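Conserved hypothetical secreted protein (Helicobacter pylori, PDB 4RNZ) is a cell shape-determining protein of the M23B metallopeptidase family that binds zinc and probably cleaves peptidoglycan as a metalloendopeptidase. Local coordinates at residues H228-F242 with E254-S268. Numbering follows the deposited sequence.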
loop_
_atom_site.group_PDB
_atom_site.type_symbol
_atom_site.label_atom_id
_atom_site.label_comp_id
_atom_site.label_asym_id
_atom_site.label_seq_id
_atom_site.Cartn_x
_atom_site.Cartn_y
_atom_site.Cartn_z
ATOM N N HIS A 228 8.020 9.393 -27.413
ATOM C CA HIS A 228 8.588 8.058 -27.482
ATOM C C HIS A 228 10.103 8.174 -27.385
ATOM O O HIS A 228 10.706 9.036 -28.037
ATOM C CB HIS A 228 8.156 7.362 -28.778
ATOM C CG HIS A 228 8.538 5.922 -28.828
ATOM N ND1 HIS A 228 9.792 5.504 -29.212
ATOM C CD2 HIS A 228 7.855 4.803 -28.493
ATOM C CE1 HIS A 228 9.865 4.188 -29.125
ATOM N NE2 HIS A 228 8.704 3.740 -28.685
ATOM N N GLY A 229 10.728 7.353 -26.542
ATOM C CA GLY A 229 12.181 7.428 -26.345
ATOM C C GLY A 229 12.655 8.347 -25.230
ATOM O O GLY A 229 13.834 8.326 -24.871
ATOM N N SER A 230 11.754 9.145 -24.660
ATOM C CA SER A 230 12.126 10.043 -23.565
ATOM C C SER A 230 12.788 9.262 -22.398
ATOM O O SER A 230 12.361 8.160 -22.036
ATOM C CB SER A 230 10.884 10.795 -23.057
ATOM O OG SER A 230 10.336 11.665 -24.022
ATOM N N LEU A 231 13.847 9.820 -21.834
ATOM C CA LEU A 231 14.516 9.195 -20.722
ATOM C C LEU A 231 13.634 9.135 -19.469
ATOM O O LEU A 231 12.972 10.105 -19.117
ATOM C CB LEU A 231 15.806 9.915 -20.394
ATOM C CG LEU A 231 16.839 9.942 -21.525
ATOM C CD1 LEU A 231 18.150 10.484 -20.990
ATOM C CD2 LEU A 231 17.031 8.569 -22.136
ATOM N N ILE A 232 13.662 7.976 -18.805
ATOM C CA ILE A 232 12.959 7.759 -17.547
ATOM C C ILE A 232 14.014 7.559 -16.479
ATOM O O ILE A 232 14.938 6.741 -16.633
ATOM C CB ILE A 232 12.041 6.518 -17.604
ATOM C CG1 ILE A 232 11.009 6.680 -18.739
ATOM C CG2 ILE A 232 11.324 6.316 -16.264
ATOM C CD1 ILE A 232 10.292 5.399 -19.106
ATOM N N HIS A 233 13.888 8.351 -15.420
ATOM C CA HIS A 233 14.806 8.367 -14.313
ATOM C C HIS A 233 14.080 7.918 -13.055
ATOM O O HIS A 233 12.927 8.298 -12.829
ATOM C CB HIS A 233 15.328 9.782 -14.082
ATOM C CG HIS A 233 16.128 10.333 -15.220
ATOM N ND1 HIS A 233 17.487 10.535 -15.138
ATOM C CD2 HIS A 233 15.760 10.733 -16.460
ATOM C CE1 HIS A 233 17.928 11.014 -16.292
ATOM N NE2 HIS A 233 16.898 11.157 -17.105
ATOM N N SER A 234 14.754 7.151 -12.214
ATOM C CA SER A 234 14.157 6.697 -10.949
ATOM C C SER A 234 13.798 7.872 -10.053
ATOM O O SER A 234 14.623 8.741 -9.793
ATOM C CB SER A 234 15.125 5.783 -10.179
ATOM O OG SER A 234 14.535 5.344 -8.963
ATOM N N ALA A 235 12.574 7.875 -9.544
ATOM C CA ALA A 235 12.119 8.943 -8.664
ATOM C C ALA A 235 12.737 8.854 -7.289
ATOM O O ALA A 235 12.580 9.791 -6.495
ATOM C CB ALA A 235 10.619 8.899 -8.529
ATOM N N SER A 236 13.401 7.722 -6.998
ATOM C CA SER A 236 13.974 7.466 -5.689
ATOM C C SER A 236 15.145 6.485 -5.761
ATOM O O SER A 236 15.393 5.845 -6.787
ATOM C CB SER A 236 12.929 6.840 -4.763
ATOM O OG SER A 236 12.634 5.511 -5.186
ATOM N N ASP A 237 15.834 6.366 -4.639
ATOM C CA ASP A 237 16.724 5.250 -4.413
ATOM C C ASP A 237 15.862 4.026 -4.302
ATOM O O ASP A 237 14.660 4.124 -4.002
ATOM C CB ASP A 237 17.484 5.367 -3.093
ATOM C CG ASP A 237 18.541 6.452 -3.099
ATOM O OD1 ASP A 237 18.765 7.124 -4.140
ATOM O OD2 ASP A 237 19.149 6.611 -2.033
ATOM N N GLY A 238 16.477 2.867 -4.506
ATOM C CA GLY A 238 15.807 1.614 -4.175
ATOM C C GLY A 238 16.421 0.421 -4.847
ATOM O O GLY A 238 17.531 0.495 -5.385
ATOM N N ARG A 239 15.672 -0.677 -4.832
ATOM C CA ARG A 239 16.120 -1.934 -5.440
ATOM C C ARG A 239 15.091 -2.446 -6.425
ATOM O O ARG A 239 13.892 -2.467 -6.128
ATOM C CB ARG A 239 16.372 -3.000 -4.365
ATOM C CG ARG A 239 17.191 -4.168 -4.889
ATOM C CD ARG A 239 17.557 -5.148 -3.786
ATOM N NE ARG A 239 18.424 -6.219 -4.289
ATOM C CZ ARG A 239 18.896 -7.220 -3.541
ATOM N NH1 ARG A 239 18.599 -7.286 -2.247
ATOM N NH2 ARG A 239 19.676 -8.153 -4.085
ATOM N N VAL A 240 15.553 -2.858 -7.595
ATOM C CA VAL A 240 14.662 -3.380 -8.615
ATOM C C VAL A 240 14.085 -4.713 -8.154
ATOM O O VAL A 240 14.826 -5.606 -7.803
ATOM C CB VAL A 240 15.384 -3.596 -9.948
ATOM C CG1 VAL A 240 14.445 -4.203 -10.994
ATOM C CG2 VAL A 240 15.922 -2.281 -10.453
ATOM N N GLY A 241 12.766 -4.830 -8.165
ATOM C CA GLY A 241 12.087 -6.076 -7.789
ATOM C C GLY A 241 11.700 -6.848 -9.022
ATOM O O GLY A 241 12.058 -7.991 -9.183
ATOM N N PHE A 242 10.955 -6.212 -9.896
ATOM C CA PHE A 242 10.551 -6.830 -11.137
ATOM C C PHE A 242 10.984 -5.935 -12.278
ATOM O O PHE A 242 11.027 -4.710 -12.165
ATOM C CB PHE A 242 9.034 -7.043 -11.175
ATOM C CG PHE A 242 8.530 -7.557 -12.497
ATOM C CD1 PHE A 242 8.200 -6.675 -13.525
ATOM C CD2 PHE A 242 8.372 -8.925 -12.714
ATOM C CE1 PHE A 242 7.736 -7.139 -14.749
ATOM C CE2 PHE A 242 7.907 -9.396 -13.936
ATOM C CZ PHE A 242 7.602 -8.501 -14.955
ATOM N N GLU A 254 9.921 -2.161 -11.524
ATOM C CA GLU A 254 9.389 -1.946 -10.193
ATOM C C GLU A 254 10.576 -1.849 -9.273
ATOM O O GLU A 254 11.496 -2.655 -9.354
ATOM C CB GLU A 254 8.456 -3.102 -9.779
ATOM C CG GLU A 254 7.331 -3.322 -10.791
ATOM C CD GLU A 254 6.237 -4.264 -10.281
ATOM O OE1 GLU A 254 6.396 -4.793 -9.167
ATOM O OE2 GLU A 254 5.229 -4.456 -11.005
ATOM N N ILE A 255 10.559 -0.819 -8.440
ATOM C CA ILE A 255 11.621 -0.532 -7.499
ATOM C C ILE A 255 11.025 -0.426 -6.109
ATOM O O ILE A 255 9.951 0.153 -5.933
ATOM C CB ILE A 255 12.326 0.791 -7.883
ATOM C CG1 ILE A 255 13.175 0.575 -9.137
ATOM C CG2 ILE A 255 13.182 1.319 -6.731
ATOM C CD1 ILE A 255 13.422 1.843 -9.950
ATOM N N HIS A 256 11.737 -0.971 -5.118
ATOM C CA HIS A 256 11.299 -0.947 -3.727
ATOM C C HIS A 256 12.223 -0.124 -2.855
ATOM O O HIS A 256 13.453 -0.188 -2.991
ATOM C CB HIS A 256 11.274 -2.353 -3.142
ATOM C CG HIS A 256 10.331 -3.274 -3.829
ATOM N ND1 HIS A 256 10.565 -3.768 -5.094
ATOM C CD2 HIS A 256 9.152 -3.800 -3.432
ATOM C CE1 HIS A 256 9.565 -4.552 -5.453
ATOM N NE2 HIS A 256 8.704 -4.602 -4.458
ATOM N N LEU A 257 11.615 0.625 -1.942
ATOM C CA LEU A 257 12.339 1.429 -0.977
ATOM C C LEU A 257 11.477 1.521 0.259
ATOM O O LEU A 257 10.378 2.102 0.218
ATOM C CB LEU A 257 12.633 2.840 -1.529
ATOM C CG LEU A 257 13.415 3.749 -0.571
ATOM C CD1 LEU A 257 14.842 3.247 -0.377
ATOM C CD2 LEU A 257 13.428 5.190 -1.061
ATOM N N ASN A 258 11.983 0.974 1.368
ATOM C CA ASN A 258 11.233 0.917 2.613
ATOM C C ASN A 258 9.840 0.332 2.324
ATOM O O ASN A 258 9.756 -0.712 1.713
ATOM C CB ASN A 258 11.185 2.285 3.291
ATOM C CG ASN A 258 12.576 2.833 3.618
ATOM O OD1 ASN A 258 13.564 2.110 3.607
ATOM N ND2 ASN A 258 12.643 4.111 3.919
ATOM N N GLU A 259 8.762 1.005 2.712
ATOM C CA GLU A 259 7.415 0.476 2.464
ATOM C C GLU A 259 6.824 0.870 1.098
ATOM O O GLU A 259 5.655 0.581 0.817
ATOM C CB GLU A 259 6.470 0.837 3.611
ATOM C CG GLU A 259 6.093 2.309 3.791
ATOM C CD GLU A 259 7.036 3.074 4.725
ATOM O OE1 GLU A 259 8.236 3.188 4.373
ATOM O OE2 GLU A 259 6.579 3.586 5.779
ATOM N N LEU A 260 7.641 1.482 0.240
ATOM C CA LEU A 260 7.206 1.842 -1.102
ATOM C C LEU A 260 7.564 0.845 -2.184
ATOM O O LEU A 260 8.654 0.262 -2.229
ATOM C CB LEU A 260 7.714 3.235 -1.532
ATOM C CG LEU A 260 7.287 4.497 -0.766
ATOM C CD1 LEU A 260 7.777 5.776 -1.465
ATOM C CD2 LEU A 260 5.786 4.588 -0.549
ATOM N N ARG A 261 6.632 0.704 -3.113
ATOM C CA ARG A 261 6.896 0.093 -4.389
ATOM C C ARG A 261 6.542 1.111 -5.491
ATOM O O ARG A 261 5.431 1.650 -5.527
ATOM C CB ARG A 261 6.033 -1.148 -4.497
ATOM C CG ARG A 261 6.131 -1.971 -5.762
ATOM C CD ARG A 261 5.157 -3.163 -5.635
ATOM N NE ARG A 261 4.590 -3.343 -6.931
ATOM C CZ ARG A 261 3.327 -3.194 -7.292
ATOM N NH1 ARG A 261 2.324 -2.982 -6.437
ATOM N NH2 ARG A 261 3.086 -3.298 -8.574
ATOM N N LEU A 262 7.500 1.340 -6.386
ATOM C CA LEU A 262 7.388 2.365 -7.429
ATOM C C LEU A 262 7.393 1.673 -8.787
ATOM O O LEU A 262 8.281 0.884 -9.078
ATOM C CB LEU A 262 8.530 3.390 -7.316
ATOM C CG LEU A 262 8.557 4.232 -6.025
ATOM C CD1 LEU A 262 9.401 3.570 -4.945
ATOM C CD2 LEU A 262 9.100 5.627 -6.259
ATOM N N VAL A 263 6.394 1.986 -9.607
ATOM C CA VAL A 263 6.152 1.282 -10.874
ATOM C C VAL A 263 6.312 2.239 -12.046
ATOM O O VAL A 263 5.729 3.302 -12.036
ATOM C CB VAL A 263 4.722 0.720 -10.869
ATOM C CG1 VAL A 263 4.294 0.217 -12.248
ATOM C CG2 VAL A 263 4.609 -0.377 -9.818
ATOM N N TYR A 264 7.075 1.837 -13.054
ATOM C CA TYR A 264 7.347 2.651 -14.233
ATOM C C TYR A 264 7.028 1.829 -15.459
ATOM O O TYR A 264 7.815 0.960 -15.818
ATOM C CB TYR A 264 8.833 2.986 -14.272
ATOM C CG TYR A 264 9.328 3.709 -13.058
ATOM C CD1 TYR A 264 9.669 3.017 -11.910
ATOM C CD2 TYR A 264 9.467 5.084 -13.064
ATOM C CE1 TYR A 264 10.127 3.687 -10.777
ATOM C CE2 TYR A 264 9.927 5.759 -11.950
ATOM C CZ TYR A 264 10.270 5.057 -10.814
ATOM O OH TYR A 264 10.704 5.738 -9.708
ATOM N N ALA A 265 5.896 2.102 -16.107
ATOM C CA ALA A 265 5.369 1.212 -17.137
ATOM C C ALA A 265 5.228 1.868 -18.508
ATOM O O ALA A 265 5.186 3.094 -18.637
ATOM C CB ALA A 265 4.018 0.640 -16.701
ATOM N N HIS A 266 5.099 0.986 -19.497
ATOM C CA HIS A 266 4.993 1.278 -20.909
ATOM C C HIS A 266 6.332 1.664 -21.534
ATOM O O HIS A 266 6.365 2.444 -22.466
ATOM C CB HIS A 266 3.930 2.349 -21.192
ATOM C CG HIS A 266 2.571 1.991 -20.677
ATOM N ND1 HIS A 266 1.846 0.932 -21.171
ATOM C CD2 HIS A 266 1.813 2.539 -19.699
ATOM C CE1 HIS A 266 0.700 0.844 -20.523
ATOM N NE2 HIS A 266 0.660 1.805 -19.621
ATOM N N MET A 267 7.422 1.105 -21.044
ATOM C CA MET A 267 8.730 1.496 -21.520
ATOM C C MET A 267 8.987 0.910 -22.914
ATOM O O MET A 267 8.464 -0.152 -23.245
ATOM C CB MET A 267 9.810 1.016 -20.565
ATOM C CG MET A 267 9.746 1.615 -19.184
ATOM S SD MET A 267 11.321 1.362 -18.379
ATOM C CE MET A 267 10.823 1.905 -16.758
ATOM N N SER A 268 9.782 1.611 -23.725
ATOM C CA SER A 268 10.247 1.065 -25.005
ATOM C C SER A 268 11.514 0.266 -24.768
ATOM O O SER A 268 11.821 -0.635 -25.539
ATOM C CB SER A 268 10.460 2.156 -26.063
ATOM O OG SER A 268 11.313 3.182 -25.588
HETATM O O HOH W 1 12.205 4.398 -7.799
#
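Tyr264 reaches across to the loop at Ala235, where its OH accepts a nearly straight hydrogen bond from Ala235 N (2.8 Å, 165°), an example of a buried phenol anchoring a loop to a sheet. Tyr264 CG lies anti to its carbonyl carbon (chi1 -58°), directing the ring past Ile232, and Ile232 CG2 touches Tyr264 CD2 at 3.9 Å. A water 2.8 Å from Tyr264 OH donates to the hydroxyls of Ser234 and Ser236, tying three buried polar side chains together.

Strands 238-242 and 254-257 pair antiparallel in the M23 peptidase sheet. Arg239 and His256 form a hydrogen-bonded pair, and Gly241 N donates to Glu254 O. Gly238, which has no side chain, brings CA within 3.2 Å of His256 O. Val240 and Ile255, a non-hydrogen-bonded pair, both face Val280 of strand 279-280.

Looser are exposed His256, with Arg239 O at its ring edge, and the Arg239 side chain, which extends away to Gly277 O. At the far end, exposed His228 merely brings NE2 to 3.5 Å from Ser268 CB.

Tyr264 lies about 8 Å from zinc ligand His301, side chain to side chain; its directional bond and shared water supplement the surrounding apolar contacts, satisfying buried polar groups.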